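Putative glycosidase ph117-related (Bacteroides thetaiotaomicron, PDB 5A7V) is a GH130-family protein that binds mannose in its pocket and probably breaks mannosides down, as a glycosidase or a phosphorylase. Local coordinates at residues N74-P79 / Y92-K97; K191-K196 / N244-V249; G340-G345 / C365-V370. All blocks are in the same frame, centred on the assembly; numbering follows the deposited sequence.

Contact 1 of 3, residues N74-P79 / Y92-K97. With MAN (alpha-D-mannopyranose), chain E; MAN (alpha-D-mannopyranose), chain D; BMA (beta-D-mannopyranose), chain C.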
loop_
_atom_site.group_PDB
_atom_site.type_symbol
_atom_site.label_atom_id
_atom_site.label_comp_id
_atom_site.label_asym_id
_atom_site.label_seq_id
_atom_site.Cartn_x
_atom_site.Cartn_y
_atom_site.Cartn_z
ATOM N N ASN A 74 -8.898 14.557 -10.731
ATOM C CA ASN A 74 -8.919 15.126 -9.369
ATOM C C ASN A 74 -7.633 14.838 -8.609
ATOM O O ASN A 74 -6.955 15.743 -8.168
ATOM C CB ASN A 74 -10.153 14.633 -8.619
ATOM C CG ASN A 74 -10.910 15.724 -7.898
ATOM O OD1 ASN A 74 -10.458 16.856 -7.722
ATOM N ND2 ASN A 74 -12.112 15.375 -7.482
ATOM N N ASP A 75 -7.269 13.544 -8.501
ATOM C CA ASP A 75 -6.203 13.098 -7.622
ATOM C C ASP A 75 -5.685 11.755 -8.137
ATOM O O ASP A 75 -6.482 10.943 -8.611
ATOM C CB ASP A 75 -6.730 12.992 -6.172
ATOM C CG ASP A 75 -7.048 14.362 -5.546
ATOM O OD1 ASP A 75 -6.068 15.108 -5.216
ATOM O OD2 ASP A 75 -8.269 14.647 -5.473
ATOM N N THR A 76 -4.365 11.563 -8.081
ATOM C CA THR A 76 -3.739 10.308 -8.514
ATOM C C THR A 76 -2.761 9.896 -7.402
ATOM O O THR A 76 -1.805 10.633 -7.100
ATOM C CB THR A 76 -2.972 10.461 -9.835
ATOM O OG1 THR A 76 -2.048 11.548 -9.778
ATOM C CG2 THR A 76 -3.925 10.670 -10.969
ATOM N N PHE A 77 -2.985 8.758 -6.743
ATOM C CA PHE A 77 -2.302 8.475 -5.470
ATOM C C PHE A 77 -2.248 6.962 -5.245
ATOM O O PHE A 77 -2.319 6.191 -6.205
ATOM C CB PHE A 77 -2.899 9.343 -4.309
ATOM C CG PHE A 77 -4.361 9.154 -4.000
ATOM C CD1 PHE A 77 -5.348 9.585 -4.886
ATOM C CD2 PHE A 77 -4.778 8.598 -2.786
ATOM C CE1 PHE A 77 -6.678 9.493 -4.552
ATOM C CE2 PHE A 77 -6.100 8.497 -2.437
ATOM C CZ PHE A 77 -7.071 8.946 -3.334
ATOM N N ASN A 78 -2.004 6.561 -4.005
ATOM C CA ASN A 78 -2.041 5.174 -3.480
ATOM C C ASN A 78 -1.857 4.082 -4.539
ATOM O O ASN A 78 -2.842 3.502 -4.995
ATOM C CB ASN A 78 -3.301 4.997 -2.666
ATOM C CG ASN A 78 -3.291 5.852 -1.399
ATOM O OD1 ASN A 78 -2.383 6.656 -1.178
ATOM N ND2 ASN A 78 -4.336 5.716 -0.624
ATOM N N PRO A 79 -0.582 3.865 -4.888
ATOM C CA PRO A 79 -0.257 3.025 -6.051
ATOM C C PRO A 79 0.220 1.629 -5.694
ATOM O O PRO A 79 0.853 1.404 -4.658
ATOM C CB PRO A 79 0.917 3.789 -6.672
ATOM C CG PRO A 79 1.647 4.311 -5.479
ATOM C CD PRO A 79 0.592 4.656 -4.490
ATOM N N TYR A 92 -1.955 3.117 -10.484
ATOM C CA TYR A 92 -2.221 4.235 -9.563
ATOM C C TYR A 92 -3.714 4.419 -9.334
ATOM O O TYR A 92 -4.533 4.320 -10.262
ATOM C CB TYR A 92 -1.566 5.548 -10.007
ATOM C CG TYR A 92 -1.868 6.022 -11.436
ATOM C CD1 TYR A 92 -1.092 5.591 -12.541
ATOM C CD2 TYR A 92 -2.917 6.897 -11.710
ATOM C CE1 TYR A 92 -1.340 6.061 -13.807
ATOM C CE2 TYR A 92 -3.144 7.380 -12.984
ATOM C CZ TYR A 92 -2.344 6.982 -14.025
ATOM O OH TYR A 92 -2.572 7.443 -15.312
ATOM N N ARG A 93 -4.081 4.721 -8.082
ATOM C CA ARG A 93 -5.462 5.073 -7.764
ATOM C C ARG A 93 -5.767 6.453 -8.360
ATOM O O ARG A 93 -5.119 7.415 -7.980
ATOM C CB ARG A 93 -5.667 5.083 -6.250
ATOM C CG ARG A 93 -7.084 5.407 -5.837
ATOM C CD ARG A 93 -7.279 5.484 -4.329
ATOM N NE ARG A 93 -8.598 5.902 -3.974
ATOM C CZ ARG A 93 -9.043 6.050 -2.721
ATOM N NH1 ARG A 93 -8.317 5.636 -1.671
ATOM N NH2 ARG A 93 -10.212 6.648 -2.506
ATOM N N ALA A 94 -6.793 6.556 -9.173
ATOM C CA ALA A 94 -7.185 7.793 -9.812
ATOM C C ALA A 94 -8.622 8.089 -9.491
ATOM O O ALA A 94 -9.498 7.214 -9.531
ATOM C CB ALA A 94 -7.033 7.681 -11.309
ATOM N N GLU A 95 -8.885 9.352 -9.113
ATOM C CA GLU A 95 -10.228 9.821 -8.802
ATOM C C GLU A 95 -10.700 10.893 -9.773
ATOM O O GLU A 95 -9.905 11.776 -10.174
ATOM C CB GLU A 95 -10.315 10.360 -7.363
ATOM C CG GLU A 95 -10.249 9.255 -6.324
ATOM C CD GLU A 95 -10.320 9.798 -4.900
ATOM O OE1 GLU A 95 -9.848 10.966 -4.661
ATOM O OE2 GLU A 95 -10.831 9.042 -4.021
ATOM N N ASP A 96 -11.983 10.768 -10.141
ATOM C CA ASP A 96 -12.709 11.741 -10.976
ATOM C C ASP A 96 -13.331 12.839 -10.100
ATOM O O ASP A 96 -13.038 12.911 -8.883
ATOM C CB ASP A 96 -13.722 10.983 -11.859
ATOM C CG ASP A 96 -14.848 10.331 -11.079
ATOM O OD1 ASP A 96 -15.047 10.598 -9.871
ATOM O OD2 ASP A 96 -15.606 9.556 -11.726
ATOM N N LYS A 97 -14.168 13.675 -10.707
ATOM C CA LYS A 97 -14.800 14.816 -10.005
ATOM C C LYS A 97 -16.299 14.556 -9.716
ATOM O O LYS A 97 -17.115 15.503 -9.631
ATOM C CB LYS A 97 -14.579 16.114 -10.789
ATOM C CG LYS A 97 -13.114 16.540 -10.793
ATOM C CD LYS A 97 -12.870 17.831 -11.545
ATOM C CE LYS A 97 -11.389 18.188 -11.539
ATOM N NZ LYS A 97 -11.128 19.543 -12.092
HETATM C C1 MAN E . -7.052 5.145 4.812
HETATM C C2 MAN E . -6.142 4.513 3.736
HETATM C C3 MAN E . -6.061 5.251 2.386
HETATM C C4 MAN E . -5.945 6.773 2.586
HETATM C C5 MAN E . -5.966 7.185 4.070
HETATM C C6 MAN E . -6.017 8.719 4.257
HETATM O O1 MAN E . -6.644 4.746 6.231
HETATM O O2 MAN E . -6.658 3.191 3.529
HETATM O O3 MAN E . -7.197 5.028 1.573
HETATM O O4 MAN E . -4.760 7.166 1.924
HETATM O O5 MAN E . -7.158 6.577 4.659
HETATM O O6 MAN E . -7.236 9.227 3.698
HETATM C C1 MAN D . -11.764 6.197 3.644
HETATM C C2 MAN D . -10.429 6.357 3.052
HETATM C C3 MAN D . -10.703 6.685 1.601
HETATM C C4 MAN D . -11.615 5.693 0.890
HETATM C C5 MAN D . -12.845 5.376 1.722
HETATM C C6 MAN D . -13.511 4.080 1.311
HETATM O O1 MAN D . -12.511 7.338 3.835
HETATM O O2 MAN D . -9.664 5.157 3.061
HETATM O O3 MAN D . -9.507 6.769 0.812
HETATM O O4 MAN D . -12.050 6.246 -0.366
HETATM O O5 MAN D . -12.529 5.208 3.090
HETATM O O6 MAN D . -12.637 2.949 1.400
HETATM C C1 BMA C . -11.632 6.315 3.673
HETATM C C2 BMA C . -10.411 6.583 2.786
HETATM C C3 BMA C . -10.877 6.805 1.365
HETATM C C4 BMA C . -11.739 5.644 0.909
HETATM C C5 BMA C . -12.800 5.278 1.953
HETATM C C6 BMA C . -13.566 4.018 1.598
HETATM O O1 BMA C . -11.368 6.141 5.056
HETATM O O2 BMA C . -9.530 5.451 2.789
HETATM O O3 BMA C . -9.762 7.033 0.423
HETATM O O4 BMA C . -12.368 6.040 -0.321
HETATM O O5 BMA C . -12.248 5.085 3.276
HETATM O O6 BMA C . -12.720 2.875 1.445
#

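Contact 2 of 3, residues K191-K196 / N244-V249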
loop_
_atom_site.group_PDB
_atom_site.type_symbol
_atom_site.label_atom_id
_atom_site.label_comp_id
_atom_site.label_asym_id
_atom_site.label_seq_id
_atom_site.Cartn_x
_atom_site.Cartn_y
_atom_site.Cartn_z
ATOM N N LYS A 191 -15.698 -16.358 1.861
ATOM C CA LYS A 191 -16.042 -17.782 2.043
ATOM C C LYS A 191 -15.755 -18.323 3.457
ATOM O O LYS A 191 -16.487 -19.200 3.942
ATOM C CB LYS A 191 -15.217 -18.592 1.032
ATOM C CG LYS A 191 -15.478 -20.081 0.925
ATOM C CD LYS A 191 -14.731 -20.694 -0.270
ATOM C CE LYS A 191 -13.334 -21.206 0.066
ATOM N NZ LYS A 191 -13.105 -22.504 -0.634
ATOM N N ALA A 192 -14.659 -17.859 4.068
ATOM C CA ALA A 192 -14.185 -18.469 5.309
ATOM C C ALA A 192 -15.238 -18.436 6.427
ATOM O O ALA A 192 -16.047 -17.522 6.525
ATOM C CB ALA A 192 -12.914 -17.741 5.780
ATOM N N TYR A 193 -15.209 -19.438 7.295
ATOM C CA TYR A 193 -16.062 -19.477 8.472
ATOM C C TYR A 193 -17.545 -19.281 8.095
ATOM O O TYR A 193 -18.254 -18.494 8.719
ATOM C CB TYR A 193 -15.605 -18.459 9.522
ATOM C CG TYR A 193 -14.143 -18.607 9.947
ATOM C CD1 TYR A 193 -13.697 -19.721 10.650
ATOM C CD2 TYR A 193 -13.210 -17.629 9.663
ATOM C CE1 TYR A 193 -12.357 -19.852 11.014
ATOM C CE2 TYR A 193 -11.876 -17.765 10.010
ATOM C CZ TYR A 193 -11.440 -18.838 10.702
ATOM O OH TYR A 193 -10.091 -18.912 11.036
ATOM N N ASP A 194 -17.985 -19.960 7.020
ATOM C CA ASP A 194 -19.378 -19.924 6.566
ATOM C C ASP A 194 -19.839 -18.483 6.292
ATOM O O ASP A 194 -20.975 -18.102 6.596
ATOM C CB ASP A 194 -20.299 -20.628 7.590
ATOM C CG ASP A 194 -21.678 -20.919 7.048
ATOM O OD1 ASP A 194 -21.814 -21.165 5.832
ATOM O OD2 ASP A 194 -22.649 -20.904 7.845
ATOM N N GLY A 195 -18.929 -17.676 5.745
ATOM C CA GLY A 195 -19.234 -16.294 5.389
ATOM C C GLY A 195 -19.255 -15.288 6.503
ATOM O O GLY A 195 -19.733 -14.175 6.296
ATOM N N LYS A 196 -18.719 -15.637 7.663
ATOM C CA LYS A 196 -18.758 -14.714 8.833
ATOM C C LYS A 196 -18.302 -13.291 8.525
ATOM O O LYS A 196 -18.900 -12.332 9.040
ATOM C CB LYS A 196 -17.925 -15.307 9.984
ATOM C CG LYS A 196 -17.785 -14.487 11.287
ATOM C CD LYS A 196 -17.062 -15.341 12.329
ATOM C CE LYS A 196 -16.780 -14.641 13.637
ATOM N NZ LYS A 196 -18.008 -14.096 14.241
ATOM N N ASN A 244 -9.278 -17.077 -1.953
ATOM C CA ASN A 244 -10.064 -17.271 -0.726
ATOM C C ASN A 244 -9.113 -17.316 0.469
ATOM O O ASN A 244 -8.273 -18.212 0.584
ATOM C CB ASN A 244 -10.896 -18.560 -0.810
ATOM C CG ASN A 244 -11.915 -18.504 -1.925
ATOM O OD1 ASN A 244 -12.823 -17.655 -1.918
ATOM N ND2 ASN A 244 -11.776 -19.379 -2.902
ATOM N N TRP A 245 -9.254 -16.328 1.354
ATOM C CA TRP A 245 -8.351 -16.158 2.516
ATOM C C TRP A 245 -9.087 -16.433 3.816
ATOM O O TRP A 245 -10.258 -16.064 3.962
ATOM C CB TRP A 245 -7.776 -14.715 2.488
ATOM C CG TRP A 245 -6.858 -14.488 1.327
ATOM C CD1 TRP A 245 -7.212 -14.121 0.025
ATOM C CD2 TRP A 245 -5.426 -14.685 1.305
ATOM N NE1 TRP A 245 -6.097 -14.084 -0.752
ATOM C CE2 TRP A 245 -4.983 -14.417 -0.015
ATOM C CE3 TRP A 245 -4.472 -15.066 2.271
ATOM C CZ2 TRP A 245 -3.645 -14.482 -0.380
ATOM C CZ3 TRP A 245 -3.166 -15.184 1.890
ATOM C CH2 TRP A 245 -2.750 -14.903 0.577
ATOM N N THR A 246 -8.379 -17.068 4.765
ATOM C CA THR A 246 -8.936 -17.456 6.047
ATOM C C THR A 246 -8.211 -16.675 7.141
ATOM O O THR A 246 -7.030 -16.916 7.381
ATOM C CB THR A 246 -8.795 -18.969 6.232
ATOM O OG1 THR A 246 -9.486 -19.646 5.175
ATOM C CG2 THR A 246 -9.336 -19.408 7.591
ATOM N N PRO A 247 -8.909 -15.680 7.760
ATOM C CA PRO A 247 -8.249 -14.928 8.822
ATOM C C PRO A 247 -7.872 -15.771 10.020
ATOM O O PRO A 247 -8.564 -16.747 10.330
ATOM C CB PRO A 247 -9.278 -13.869 9.218
ATOM C CG PRO A 247 -10.225 -13.763 8.107
ATOM C CD PRO A 247 -10.254 -15.160 7.475
ATOM N N TYR A 248 -6.779 -15.372 10.686
ATOM C CA TYR A 248 -6.439 -15.946 11.987
ATOM C C TYR A 248 -7.423 -15.370 13.026
ATOM O O TYR A 248 -7.624 -14.147 13.084
ATOM C CB TYR A 248 -5.012 -15.630 12.426
ATOM C CG TYR A 248 -3.920 -16.427 11.779
ATOM C CD1 TYR A 248 -3.412 -16.048 10.553
ATOM C CD2 TYR A 248 -3.370 -17.531 12.401
ATOM C CE1 TYR A 248 -2.392 -16.772 9.911
ATOM C CE2 TYR A 248 -2.348 -18.257 11.788
ATOM C CZ TYR A 248 -1.870 -17.877 10.529
ATOM O OH TYR A 248 -0.816 -18.544 9.927
ATOM N N VAL A 249 -7.960 -16.238 13.872
ATOM C CA VAL A 249 -8.954 -15.862 14.837
ATOM C C VAL A 249 -8.569 -16.342 16.229
ATOM O O VAL A 249 -7.752 -17.245 16.422
ATOM C CB VAL A 249 -10.389 -16.363 14.467
ATOM C CG1 VAL A 249 -10.845 -15.733 13.162
ATOM C CG2 VAL A 249 -10.489 -17.883 14.438
HETATM O O HOH W 1 -13.320 -15.766 -0.029
HETATM O O HOH W 2 -12.493 -16.699 2.481
#

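Contact 3 of 3, residues G340-G345 / C365-V370. With MAN (alpha-D-mannopyranose), chain E.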
loop_
_atom_site.group_PDB
_atom_site.type_symbol
_atom_site.label_atom_id
_atom_site.label_comp_id
_atom_site.label_asym_id
_atom_site.label_seq_id
_atom_site.Cartn_x
_atom_site.Cartn_y
_atom_site.Cartn_z
ATOM N N GLY A 340 -2.749 17.992 1.094
ATOM C CA GLY A 340 -3.393 17.669 -0.189
ATOM C C GLY A 340 -4.847 17.416 0.089
ATOM O O GLY A 340 -5.437 17.959 1.037
ATOM N N GLN A 341 -5.431 16.490 -0.666
ATOM C CA GLN A 341 -6.791 16.082 -0.418
ATOM C C GLN A 341 -6.950 15.652 1.032
ATOM O O GLN A 341 -7.999 15.913 1.637
ATOM C CB GLN A 341 -7.172 14.916 -1.374
ATOM C CG GLN A 341 -8.574 14.414 -1.063
ATOM C CD GLN A 341 -9.158 13.303 -1.910
ATOM O OE1 GLN A 341 -10.370 13.103 -1.800
ATOM N NE2 GLN A 341 -8.369 12.558 -2.645
ATOM N N TYR A 342 -5.966 14.893 1.528
ATOM C CA TYR A 342 -5.875 14.577 2.946
ATOM C C TYR A 342 -5.012 15.673 3.595
ATOM O O TYR A 342 -3.794 15.713 3.427
ATOM C CB TYR A 342 -5.295 13.168 3.178
ATOM C CG TYR A 342 -5.289 12.753 4.636
ATOM C CD1 TYR A 342 -6.453 12.255 5.261
ATOM C CD2 TYR A 342 -4.126 12.902 5.401
ATOM C CE1 TYR A 342 -6.466 11.934 6.606
ATOM C CE2 TYR A 342 -4.127 12.579 6.763
ATOM C CZ TYR A 342 -5.292 12.110 7.369
ATOM O OH TYR A 342 -5.343 11.783 8.705
ATOM N N VAL A 343 -5.683 16.607 4.264
ATOM C CA VAL A 343 -5.045 17.871 4.640
ATOM C C VAL A 343 -3.930 17.719 5.650
ATOM O O VAL A 343 -2.979 18.513 5.679
ATOM C CB VAL A 343 -6.099 18.949 5.021
ATOM C CG1 VAL A 343 -6.801 18.564 6.286
ATOM C CG2 VAL A 343 -5.471 20.336 5.116
ATOM N N ASP A 344 -4.012 16.675 6.468
ATOM C CA ASP A 344 -3.008 16.459 7.505
ATOM C C ASP A 344 -1.724 15.763 7.010
ATOM O O ASP A 344 -0.788 15.614 7.792
ATOM C CB ASP A 344 -3.627 15.692 8.675
ATOM C CG ASP A 344 -4.796 16.470 9.333
ATOM O OD1 ASP A 344 -4.578 17.623 9.753
ATOM O OD2 ASP A 344 -5.947 15.934 9.434
ATOM N N GLY A 345 -1.701 15.318 5.730
ATOM C CA GLY A 345 -0.517 14.775 5.130
ATOM C C GLY A 345 -0.386 13.262 5.172
ATOM O O GLY A 345 -0.756 12.645 6.150
ATOM N N CYS A 365 0.863 10.650 -1.904
ATOM C CA CYS A 365 1.239 11.931 -1.283
ATOM C C CYS A 365 -0.028 12.686 -0.939
ATOM O O CYS A 365 -0.668 13.265 -1.842
ATOM C CB CYS A 365 2.059 12.760 -2.258
ATOM S SG CYS A 365 3.633 11.990 -2.785
ATOM N N ALA A 366 -0.383 12.662 0.340
ATOM C CA ALA A 366 -1.537 13.399 0.852
ATOM C C ALA A 366 -2.828 13.152 0.048
ATOM O O ALA A 366 -3.656 14.049 -0.095
ATOM C CB ALA A 366 -1.239 14.890 1.002
ATOM N N ASP A 367 -3.031 11.896 -0.372
ATOM C CA ASP A 367 -4.196 11.503 -1.159
ATOM C C ASP A 367 -4.371 12.312 -2.476
ATOM O O ASP A 367 -5.465 12.423 -2.995
ATOM C CB ASP A 367 -5.526 11.486 -0.372
ATOM C CG ASP A 367 -5.619 10.470 0.753
ATOM O OD1 ASP A 367 -4.670 9.711 1.044
ATOM O OD2 ASP A 367 -6.762 10.413 1.347
ATOM N N SER A 368 -3.248 12.817 -3.007
ATOM C CA SER A 368 -3.291 13.690 -4.179
ATOM C C SER A 368 -2.343 13.344 -5.329
ATOM O O SER A 368 -2.713 13.556 -6.492
ATOM C CB SER A 368 -3.098 15.152 -3.768
ATOM O OG SER A 368 -4.302 15.638 -3.123
ATOM N N LYS A 369 -1.126 12.922 -5.001
ATOM C CA LYS A 369 -0.062 12.648 -5.973
ATOM C C LYS A 369 0.538 11.269 -5.718
ATOM O O LYS A 369 0.376 10.707 -4.612
ATOM C CB LYS A 369 1.045 13.740 -5.961
ATOM C CG LYS A 369 0.532 15.201 -6.035
ATOM C CD LYS A 369 0.008 15.501 -7.413
ATOM C CE LYS A 369 -0.160 16.967 -7.836
ATOM N NZ LYS A 369 -1.205 17.666 -7.102
ATOM N N VAL A 370 1.351 10.807 -6.663
ATOM C CA VAL A 370 2.216 9.634 -6.444
ATOM C C VAL A 370 3.667 10.085 -6.344
ATOM O O VAL A 370 4.157 10.827 -7.227
ATOM C CB VAL A 370 2.108 8.594 -7.594
ATOM C CG1 VAL A 370 3.082 7.420 -7.378
ATOM C CG2 VAL A 370 0.672 8.078 -7.701
HETATM C C1 MAN E . -7.052 5.145 4.812
HETATM C C2 MAN E . -6.142 4.513 3.736
HETATM C C3 MAN E . -6.061 5.251 2.386
HETATM C C4 MAN E . -5.945 6.773 2.586
HETATM C C5 MAN E . -5.966 7.185 4.070
HETATM C C6 MAN E . -6.017 8.719 4.257
HETATM O O1 MAN E . -6.644 4.746 6.231
HETATM O O2 MAN E . -6.658 3.191 3.529
HETATM O O3 MAN E . -7.197 5.028 1.573
HETATM O O4 MAN E . -4.760 7.166 1.924
HETATM O O5 MAN E . -7.158 6.577 4.659
HETATM O O6 MAN E . -7.236 9.227 3.698
#

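Contact 1 of 3, residues N74-P79 / Y92-K97
Phe-77 and Arg-93 lie side by side on one face of the antiparallel hairpin of strands 75-84 and 87-95, and their backbones form a hydrogen-bonded pair (Phe-77 N to Arg-93 O 2.8 Å). With CG between its backbone N and carbonyl carbon (chi1 60°), Phe-77 brings its ring close to the neighbouring strand. Arg-93 CD sits over one ring face in a CH-pi contact, 3.9 Å from the centroid of Phe-77. The arginine chain is fully extended, and its guanidinium, turned 32° from the ring, has Phe-77 CZ over its centre. A flat apolar ring suits this place, covering one guanidinium face while the N-H groups serve both sugar and protein. The sugar is a mannose modelled as both anomers in one position: Arg-93 NH1 donates to O3 of the beta anomer (2.9 Å) and NH2 to O4 of the chain D alpha anomer (2.8 Å). Glu-95 OE2 makes a salt bridge to Arg-93 NH2 with a weak hydrogen bond, while OE1, at the edge of the Phe-77 ring, pairs with Arg-105. Asn-78 ND2, also bonded to Asp-146, gives a nearly straight bond (171°) to O4 of the chain E mannose. Bonds from Asn-74 N to Glu-95 O and from Glu-95 N to Asp-75 O make a beta bulge. Phe-77, Glu-95, Asp-146 and Ser-107 together probably fix the guanidinium and aim it at the sugar hydroxyls.

Contact 2 of 3, residues K191-K196 / N244-V249
Tyr-193 reaches from a short, weakly bonded turn, whose residues 193-195 have left-handed backbone angles that Gly-195 adopts easily, across to segment 244-249 and ends on the carbonyl of Pro-247. Its CB points at that segment, and with CG anti to the carbonyl carbon (chi1 -55°) the ring is carried outward alongside Thr-246, Pro-247 and Val-249. CE2 is the first ring atom to be packed: Tyr-193 CE2 lies 4.0 Å from Pro-247 CD and 3.9 Å from Val-249 CG1. CZ comes next, 3.8 Å from Thr-246 CG2, whose side chain crosses the tyrosine at about a right angle. At the tip, Tyr-193 OH donates to Pro-247 O over 2.7 Å, nearly along the C=O axis and with that oxygen in the plane of the ring, while Val-249 CG2 flanks the hydroxyl. A tyrosine fits here because its ring is long enough to pack on three residues and still place a donor on a backbone oxygen.

Strand 246-247 pairs antiparallel with strand 235-239, at the outer margin of a blade in the five-bladed beta-propeller known for the GH130 family, so the turn lies against the outer strand of that blade. Trp-245 points the other way, into the blade, against residues of strands 225-229 and 235-239.

Ala-192, small enough for the backbones to come close, puts CB 3.6 Å from Trp-245 O. Beside it, two waters bridge the segments: one accepts from Ala-192 N and probably donates to Trp-245 O, the other accepts from Lys-191 N and probably donates to Asn-244 OD1. The Lys-191 chain bends about its CG-CD and CD-CE bonds and lays its aliphatic part across the amide of Asn-244 at about a right angle, CE 3.6 Å from Asn-244 CG.

Contact 3 of 3, residues G340-G345 / C365-V370
The loop 340-345, which closes in a type I turn from Tyr-342 to Gly-345, meets the bulged bend at 365-369 through a backbone bond from Tyr-342 N to Ala-366 O (2.9 Å, with the donor above the carbonyl plane). Glycine suits position 340 because a CB there would clash with Ala-366 O and Ser-368 OG. That hydroxyl accepts from Gln-341 N at 2.8 Å. Gln-341 leaves with CG anti to its N (chi1 176°) and runs on extended, which brings NE2 to Asp-367 O, 2.9 Å away and in the plane of the amide. Ser-368 OG also bonds Asp-75, and Gln-341 NE2 also bonds Glu-95. The glutamine amide stands 83° from the carboxylate of Asp-367, whose oxygens face the chain E mannose: O4 donates to OD1 and O6 to OD2, each at 2.7 Å. Tyr-342 presents a ring face to C6 of the same sugar, and its OH bonds to Asn-304 O. Aspartate suits its place because a short carboxylate grips two hydroxyls at once, and a tyrosine ring gives the sugar's exocyclic carbon an apolar wall. Such a pairing is consistent with a pocket that reads the O4 and O6 side of mannose.

How the contacts relate
Contacts 1 and 3 adjoin, their centres about 10 Å apart, and both touch the chain E mannose: contact 1 supplies Asn-78 and Arg-93, which also lines the second mannose site, and contact 3 Tyr-342 and Asp-367. Polar bonds probably join them directly, Asp-75 OD1 to Ser-368 OG at 2.8 Å and Glu-95 OE1 to Gln-341 NE2 at 3.0 Å, while Phe-77 packs against Asp-367. The residues that position Arg-93 are thus tied to those that hold Asp-367, and the two sugar positions probably share one framework. Contact 2 is remote from both: its nearest atoms are about 17 Å from contact 1 and about 24 Å from contact 3, which lies across the chain's centre from it.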